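F420-dependent methylenetetrahydromethanopterin dehydrogenase (Methanopyrus kandleri, PDB 1QV9) catalyses the reversible, coenzyme F420-dependent reduction of methenyl-tetrahydromethanopterin to methylene-tetrahydromethanopterin in methanogenesis from carbon dioxide. Local coordinates at residues A[5-10]-A[36-41]; A[118-123]-A[182-187]. All blocks are in the same frame, centred on the assembly; numbering follows the deposited sequence.

Contact 1 of 2, residues A[5-10]-A[36-41]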
ATOM      1  N   LYS A   5      14.487  27.497 -32.997  1.00 21.31           N
ATOM      2  CA  LYS A   5      13.326  28.240 -32.500  1.00 19.25           C
ATOM      3  C   LYS A   5      12.048  27.512 -32.868  1.00 19.07           C
ATOM      4  O   LYS A   5      11.948  26.938 -33.946  1.00 19.66           O
ATOM      5  CB  LYS A   5      13.304  29.643 -33.102  1.00 20.46           C
ATOM      6  CG  LYS A   5      14.400  30.535 -32.518  1.00 24.73           C
ATOM      7  CD  LYS A   5      14.410  31.931 -33.125  1.00 29.45           C
ATOM      8  CE  LYS A   5      14.916  31.914 -34.557  1.00 35.46           C
ATOM      9  NZ  LYS A   5      15.010  33.305 -35.102  1.00 41.56           N
ATOM     10  N   ALA A   6      11.078  27.512 -31.956  1.00 16.51           N
ATOM     11  CA  ALA A   6       9.804  26.866 -32.250  1.00 15.99           C
ATOM     12  C   ALA A   6       8.675  27.560 -31.487  1.00 16.86           C
ATOM     13  O   ALA A   6       8.907  28.162 -30.441  1.00 18.81           O
ATOM     14  CB  ALA A   6       9.841  25.387 -31.852  1.00 17.82           C
ATOM     15  N   ILE A   7       7.471  27.470 -32.027  1.00 15.70           N
ATOM     16  CA  ILE A   7       6.300  28.027 -31.343  1.00 16.05           C
ATOM     17  C   ILE A   7       5.414  26.831 -31.056  1.00 18.35           C
ATOM     18  O   ILE A   7       5.262  25.954 -31.904  1.00 16.72           O
ATOM     19  CB  ILE A   7       5.509  29.012 -32.233  1.00 15.89           C
ATOM     20  CG1 ILE A   7       6.371  30.233 -32.581  1.00 17.35           C
ATOM     21  CG2 ILE A   7       4.205  29.481 -31.497  1.00 17.24           C
ATOM     22  CD1 ILE A   7       5.708  31.193 -33.564  1.00 20.51           C
ATOM     23  N   PHE A   8       4.851  26.780 -29.855  1.00 15.76           N
ATOM     24  CA  PHE A   8       3.936  25.709 -29.458  1.00 15.66           C
ATOM     25  C   PHE A   8       2.564  26.334 -29.296  1.00 15.30           C
ATOM     26  O   PHE A   8       2.446  27.382 -28.671  1.00 18.31           O
ATOM     27  CB  PHE A   8       4.362  25.084 -28.124  1.00 17.16           C
ATOM     28  CG  PHE A   8       5.618  24.263 -28.230  1.00 17.22           C
ATOM     29  CD1 PHE A   8       6.876  24.866 -28.166  1.00 18.90           C
ATOM     30  CD2 PHE A   8       5.535  22.874 -28.394  1.00 17.01           C
ATOM     31  CE1 PHE A   8       8.053  24.094 -28.256  1.00 19.37           C
ATOM     32  CE2 PHE A   8       6.723  22.084 -28.481  1.00 18.27           C
ATOM     33  CZ  PHE A   8       7.979  22.710 -28.408  1.00 18.62           C
ATOM     34  N   ILE A   9       1.526  25.707 -29.850  1.00 14.83           N
ATOM     35  CA  ILE A   9       0.160  26.241 -29.723  1.00 16.61           C
ATOM     36  C   ILE A   9      -0.628  25.227 -28.914  1.00 16.48           C
ATOM     37  O   ILE A   9      -0.634  24.039 -29.251  1.00 17.32           O
ATOM     38  CB  ILE A   9      -0.495  26.415 -31.106  1.00 16.95           C
ATOM     39  CG1 ILE A   9       0.405  27.239 -32.019  1.00 17.79           C
ATOM     40  CG2 ILE A   9      -1.876  27.051 -30.962  1.00 17.30           C
ATOM     41  CD1 ILE A   9      -0.066  27.215 -33.507  1.00 18.84           C
ATOM     42  N   LYS A  10      -1.316  25.685 -27.858  1.00 16.78           N
ATOM     43  CA  LYS A  10      -2.050  24.780 -26.977  1.00 17.06           C
ATOM     44  C   LYS A  10      -3.513  25.190 -26.884  1.00 17.22           C
ATOM     45  O   LYS A  10      -3.831  26.276 -26.370  1.00 18.43           O
ATOM     46  CB  LYS A  10      -1.441  24.780 -25.544  1.00 15.27           C
ATOM     47  CG  LYS A  10       0.031  24.386 -25.494  1.00 18.19           C
ATOM     48  CD  LYS A  10       0.571  24.257 -24.070  1.00 18.47           C
ATOM     49  CE  LYS A  10       2.073  23.925 -24.117  1.00 18.54           C
ATOM     50  NZ  LYS A  10       2.592  23.469 -22.799  1.00 20.41           N
ATOM     51  N   ARG A  36       8.350  29.938 -27.936  1.00 16.43           N
ATOM     52  CA  ARG A  36       7.233  30.809 -27.616  1.00 16.93           C
ATOM     53  C   ARG A  36       6.053  29.843 -27.497  1.00 20.30           C
ATOM     54  O   ARG A  36       5.962  28.882 -28.256  1.00 17.43           O
ATOM     55  CB  ARG A  36       6.946  31.826 -28.714  1.00 19.11           C
ATOM     56  CG  ARG A  36       8.053  32.881 -28.911  1.00 16.21           C
ATOM     57  CD  ARG A  36       8.225  33.746 -27.638  1.00 23.93           C
ATOM     58  NE  ARG A  36       9.282  34.730 -27.873  1.00 24.39           N
ATOM     59  CZ  ARG A  36      10.563  34.532 -27.615  1.00 26.82           C
ATOM     60  NH1 ARG A  36      11.421  35.504 -27.896  1.00 29.21           N
ATOM     61  NH2 ARG A  36      10.979  33.397 -27.054  1.00 25.92           N
ATOM     62  N   VAL A  37       5.182  30.064 -26.522  1.00 15.47           N
ATOM     63  CA  VAL A  37       4.007  29.211 -26.316  1.00 16.22           C
ATOM     64  C   VAL A  37       2.775  30.101 -26.320  1.00 18.84           C
ATOM     65  O   VAL A  37       2.764  31.139 -25.654  1.00 21.31           O
ATOM     66  CB  VAL A  37       4.115  28.436 -24.978  1.00 18.92           C
ATOM     67  CG1 VAL A  37       2.893  27.506 -24.797  1.00 20.29           C
ATOM     68  CG2 VAL A  37       5.386  27.641 -24.959  1.00 19.60           C
ATOM     69  N   VAL A  38       1.726  29.725 -27.057  1.00 15.87           N
ATOM     70  CA  VAL A  38       0.527  30.565 -27.109  1.00 16.75           C
ATOM     71  C   VAL A  38      -0.698  29.670 -27.177  1.00 18.46           C
ATOM     72  O   VAL A  38      -0.598  28.525 -27.602  1.00 18.66           O
ATOM     73  CB  VAL A  38       0.520  31.499 -28.336  1.00 17.93           C
ATOM     74  CG1 VAL A  38       1.724  32.418 -28.278  1.00 18.98           C
ATOM     75  CG2 VAL A  38       0.506  30.676 -29.652  1.00 17.85           C
ATOM     76  N   GLY A  39      -1.862  30.165 -26.748  1.00 17.04           N
ATOM     77  CA  GLY A  39      -3.024  29.313 -26.811  1.00 16.46           C
ATOM     78  C   GLY A  39      -4.230  30.012 -26.242  1.00 18.37           C
ATOM     79  O   GLY A  39      -4.149  31.179 -25.837  1.00 18.00           O
ATOM     80  N   THR A  40      -5.338  29.289 -26.241  1.00 18.65           N
ATOM     81  CA  THR A  40      -6.616  29.799 -25.742  1.00 20.55           C
ATOM     82  C   THR A  40      -7.109  28.962 -24.560  1.00 21.57           C
ATOM     83  O   THR A  40      -8.314  28.776 -24.370  1.00 21.82           O
ATOM     84  CB  THR A  40      -7.696  29.753 -26.850  1.00 21.38           C
ATOM     85  OG1 THR A  40      -7.739  28.440 -27.407  1.00 25.72           O
ATOM     86  CG2 THR A  40      -7.388  30.760 -27.948  1.00 21.60           C
ATOM     87  N   SER A  41      -6.173  28.435 -23.781  1.00 17.59           N
ATOM     88  CA  SER A  41      -6.489  27.619 -22.633  1.00 17.36           C
ATOM     89  C   SER A  41      -7.298  26.384 -23.059  1.00 20.42           C
ATOM     90  O   SER A  41      -7.000  25.791 -24.117  1.00 21.55           O
ATOM     91  CB  SER A  41      -7.227  28.486 -21.571  1.00 19.63           C
ATOM     92  OG  SER A  41      -7.334  27.767 -20.353  1.00 21.42           O
TER
HETATM   93  O   HOH W   1      -3.435  27.649 -23.843  1.00 20.20           O
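Ile-7 to Lys-10 pair in parallel with Arg-36 to Gly-39 as the two strands of a beta-alpha-beta unit at one border of the chain's parallel sheet, a textbook case of backbone bonding setting the register and side chains packing on both faces. Four regular hydrogen bonds zigzag between the strands: Arg-36 N gives to Ala-6 O, Phe-8 N to Arg-36 O, Val-38 N to Phe-8 O (2.9 Å) and Lys-10 N to Val-38 O. CA-H...O contacts thicken the ladder, as where Ile-9 CA lies 3.2 Å from Val-38 O. Gly-39 suits its place, since a beta carbon there would run into Lys-10 O.

Apolar contacts divide between the faces. On the one covered by helix 46-63, Ile-9 CG1 meets Val-38 CG2 at 4.2 Å, the two side chains crossing at a slant, while Ile-7 CG2 approaches the same Val-38 methyl. On the other, Phe-8 CB touches Val-37 CG2, and the ring leads away to stack edge-to-face with Phe-35. The methylene chain of Lys-10 passes over Val-37, its CE 3.7 Å from CG1; with chi2 -174° and chi3 -177° it stays extended, carrying NZ past the valine to a salt bridge with Asp-21.

Along its other edge, strand 33-39 pairs antiparallel through Val-37 to Gly-39 with a strand of the second subunit, so the sheet continues across the interface. Past the last regular bond, Thr-40 N reaches Lys-10 O only weakly, at 3.4 Å, whereas a water donates to this Lys-10 O at 2.9 Å and accepts from Ser-41 N at 2.8 Å.

Contact 2 of 2, residues A[118-123]-A[182-187]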
ATOM      1  N   LEU A 118       0.636  10.876 -32.178  1.00 16.31           N
ATOM      2  CA  LEU A 118      -0.665  10.566 -31.595  1.00 14.30           C
ATOM      3  C   LEU A 118      -0.440   9.646 -30.400  1.00 18.11           C
ATOM      4  O   LEU A 118       0.103   8.565 -30.545  1.00 17.63           O
ATOM      5  CB  LEU A 118      -1.561   9.893 -32.634  1.00 16.97           C
ATOM      6  CG  LEU A 118      -1.814  10.803 -33.849  1.00 17.52           C
ATOM      7  CD1 LEU A 118      -2.730  10.079 -34.822  1.00 19.28           C
ATOM      8  CD2 LEU A 118      -2.494  12.120 -33.389  1.00 19.05           C
ATOM      9  N   VAL A 119      -0.840  10.084 -29.208  1.00 15.64           N
ATOM     10  CA  VAL A 119      -0.612   9.322 -28.001  1.00 15.47           C
ATOM     11  C   VAL A 119      -1.915   8.660 -27.569  1.00 15.01           C
ATOM     12  O   VAL A 119      -2.800   9.307 -26.971  1.00 15.97           O
ATOM     13  CB  VAL A 119      -0.065  10.282 -26.902  1.00 15.89           C
ATOM     14  CG1 VAL A 119       0.294   9.511 -25.638  1.00 15.82           C
ATOM     15  CG2 VAL A 119       1.183  10.975 -27.451  1.00 16.64           C
ATOM     16  N   LYS A 120      -2.042   7.363 -27.860  1.00 15.42           N
ATOM     17  CA  LYS A 120      -3.297   6.680 -27.530  1.00 18.12           C
ATOM     18  C   LYS A 120      -3.619   6.634 -26.035  1.00 15.34           C
ATOM     19  O   LYS A 120      -4.761   6.743 -25.629  1.00 18.24           O
ATOM     20  CB  LYS A 120      -3.342   5.274 -28.177  1.00 19.00           C
ATOM     21  CG  LYS A 120      -3.143   5.359 -29.679  1.00 24.07           C
ATOM     22  CD  LYS A 120      -3.320   4.013 -30.411  1.00 24.37           C
ATOM     23  CE  LYS A 120      -4.795   3.713 -30.590  1.00 28.08           C
ATOM     24  NZ  LYS A 120      -5.010   2.438 -31.344  1.00 29.44           N
ATOM     25  N   PRO A 121      -2.594   6.494 -25.180  1.00 15.59           N
ATOM     26  CA  PRO A 121      -2.962   6.471 -23.756  1.00 16.52           C
ATOM     27  C   PRO A 121      -3.326   7.848 -23.142  1.00 14.96           C
ATOM     28  O   PRO A 121      -3.700   7.906 -21.954  1.00 17.27           O
ATOM     29  CB  PRO A 121      -1.747   5.872 -23.049  1.00 17.75           C
ATOM     30  CG  PRO A 121      -0.663   5.752 -24.094  1.00 23.23           C
ATOM     31  CD  PRO A 121      -1.291   5.862 -25.446  1.00 15.97           C
ATOM     32  N   ASP A 122      -3.232   8.924 -23.927  1.00 15.67           N
ATOM     33  CA  ASP A 122      -3.555  10.281 -23.433  1.00 16.15           C
ATOM     34  C   ASP A 122      -5.057  10.399 -23.554  1.00 16.10           C
ATOM     35  O   ASP A 122      -5.588  11.081 -24.442  1.00 20.40           O
ATOM     36  CB  ASP A 122      -2.857  11.314 -24.323  1.00 18.39           C
ATOM     37  CG  ASP A 122      -2.573  12.608 -23.610  1.00 19.56           C
ATOM     38  OD1 ASP A 122      -3.416  13.009 -22.775  1.00 20.03           O
ATOM     39  OD2 ASP A 122      -1.523  13.246 -23.907  1.00 17.61           O
ATOM     40  N   ALA A 123      -5.727   9.760 -22.612  1.00 17.33           N
ATOM     41  CA  ALA A 123      -7.181   9.617 -22.638  1.00 15.16           C
ATOM     42  C   ALA A 123      -8.055  10.771 -22.193  1.00 17.35           C
ATOM     43  O   ALA A 123      -7.752  11.467 -21.242  1.00 17.25           O
ATOM     44  CB  ALA A 123      -7.535   8.384 -21.797  1.00 17.74           C
ATOM     45  N   VAL A 182       2.669   6.912 -33.680  1.00 18.03           N
ATOM     46  CA  VAL A 182       1.453   6.543 -32.968  1.00 16.99           C
ATOM     47  C   VAL A 182       1.965   5.724 -31.794  1.00 18.59           C
ATOM     48  O   VAL A 182       2.547   4.634 -31.955  1.00 19.28           O
ATOM     49  CB  VAL A 182       0.497   5.709 -33.845  1.00 20.87           C
ATOM     50  CG1 VAL A 182      -0.701   5.315 -33.056  1.00 21.07           C
ATOM     51  CG2 VAL A 182       0.071   6.508 -35.058  1.00 24.88           C
ATOM     52  N   ILE A 183       1.751   6.265 -30.602  1.00 14.51           N
ATOM     53  CA  ILE A 183       2.247   5.648 -29.387  1.00 16.61           C
ATOM     54  C   ILE A 183       1.183   4.928 -28.593  1.00 17.95           C
ATOM     55  O   ILE A 183       0.065   5.435 -28.385  1.00 16.77           O
ATOM     56  CB  ILE A 183       2.893   6.739 -28.470  1.00 17.86           C
ATOM     57  CG1 ILE A 183       4.043   7.421 -29.229  1.00 14.91           C
ATOM     58  CG2 ILE A 183       3.367   6.128 -27.123  1.00 16.63           C
ATOM     59  CD1 ILE A 183       4.587   8.685 -28.535  1.00 19.49           C
ATOM     60  N   ASP A 184       1.539   3.730 -28.166  1.00 16.26           N
ATOM     61  CA  ASP A 184       0.675   2.935 -27.321  1.00 17.91           C
ATOM     62  C   ASP A 184       1.453   1.920 -26.520  1.00 13.60           C
ATOM     63  O   ASP A 184       2.698   1.961 -26.487  1.00 16.92           O
ATOM     64  CB  ASP A 184      -0.467   2.302 -28.122  1.00 18.35           C
ATOM     65  CG  ASP A 184      -0.008   1.184 -29.075  1.00 24.35           C
ATOM     66  OD1 ASP A 184       1.189   0.828 -29.093  1.00 23.26           O
ATOM     67  OD2 ASP A 184      -0.874   0.656 -29.814  1.00 29.72           O
ATOM     68  N   ARG A 185       0.730   1.045 -25.826  1.00 17.70           N
ATOM     69  CA  ARG A 185       1.334   0.017 -25.003  1.00 16.84           C
ATOM     70  C   ARG A 185       2.484  -0.725 -25.692  1.00 14.40           C
ATOM     71  O   ARG A 185       3.572  -0.894 -25.116  1.00 15.98           O
ATOM     72  CB  ARG A 185       0.229  -0.964 -24.584  1.00 19.50           C
ATOM     73  CG  ARG A 185       0.704  -2.120 -23.752  1.00 24.68           C
ATOM     74  CD  ARG A 185       0.385  -3.454 -24.363  1.00 25.77           C
ATOM     75  NE  ARG A 185      -1.016  -3.650 -24.731  1.00 18.67           N
ATOM     76  CZ  ARG A 185      -1.379  -4.551 -25.643  1.00 20.04           C
ATOM     77  NH1 ARG A 185      -2.652  -4.722 -25.961  1.00 21.57           N
ATOM     78  NH2 ARG A 185      -0.451  -5.249 -26.269  1.00 21.88           N
ATOM     79  N   ASN A 186       2.279  -1.123 -26.946  1.00 17.61           N
ATOM     80  CA  ASN A 186       3.325  -1.871 -27.627  1.00 17.17           C
ATOM     81  C   ASN A 186       4.570  -1.098 -27.994  1.00 16.94           C
ATOM     82  O   ASN A 186       5.611  -1.690 -28.257  1.00 19.19           O
ATOM     83  CB  ASN A 186       2.765  -2.603 -28.848  1.00 19.12           C
ATOM     84  CG  ASN A 186       1.921  -3.829 -28.447  1.00 20.18           C
ATOM     85  OD1 ASN A 186       2.051  -4.350 -27.321  1.00 21.24           O
ATOM     86  ND2 ASN A 186       1.065  -4.298 -29.369  1.00 23.61           N
ATOM     87  N   THR A 187       4.478   0.229 -28.022  1.00 17.19           N
ATOM     88  CA  THR A 187       5.643   1.057 -28.301  1.00 15.83           C
ATOM     89  C   THR A 187       6.740   0.705 -27.315  1.00 15.59           C
ATOM     90  O   THR A 187       7.943   0.742 -27.634  1.00 17.52           O
ATOM     91  CB  THR A 187       5.253   2.556 -28.108  1.00 16.39           C
ATOM     92  OG1 THR A 187       4.174   2.857 -28.976  1.00 19.07           O
ATOM     93  CG2 THR A 187       6.423   3.490 -28.424  1.00 18.89           C
TER
HETATM   94  O   HOH W   2      -3.756   0.535 -29.459  1.00 32.56           O
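At the C-terminal ends of strands 115-119 and 180-183, the last pair of the parallel sheet within the chain, Leu-118 and Val-119 bridge Val-182 and Ile-183 before both segments leave the sheet. Ile-183 N meets Leu-118 O at 2.8 Å in a nearly straight bond (172°), and Lys-120 N returns the link to Ile-183 O. That carbonyl is also closely covered by carbon, with Pro-121 CD 3.3 Å away, as the type I turn from Val-119 to Asp-122 begins. Val-119 CG2 and Ile-183 CD1 meet on the face backed by helix 153-169.

Lys-120 lies alongside Asp-184, both pointing the same way, its CD 4.0 Å from Asp-184 CB and 3.9 Å from Val-182 CG1. A bend at chi3 (79°) turns its end, and NZ stops 4.8 Å from Asp-184 OD2; one water accepts from NZ and can donate to OD2, though other acceptors compete for its protons. Glu-211 of helix 197-223 adds a long, weak ion pair to NZ. A leucine in place of Lys-120 would probably leave this water and Asp-184 OD2 without their cationic partner. The opposite charges thus probably act on each other through solvent rather than by direct contact.

Contacts 1 and 2 belong to the same parallel sheet but join its two outer strand pairs, with centres about 23 Å apart and nearest atoms about 11 Å apart, so neither touches the other. Contact 1 is the more fully buried: a long ladder whose outer strand is extended by a strand of the second subunit. Contact 2, partly buried, has just two bridges before its segments turn off beside helix 197-223, and Arg-185 and Asn-186 there reach Glu-219 of a third subunit. Each features a partly exposed lysine lying over a valine, yet they differ in their partners: Lys-10 bonds directly to Asp-21, outside contact 1, whereas Lys-120 reaches Asp-184 through water.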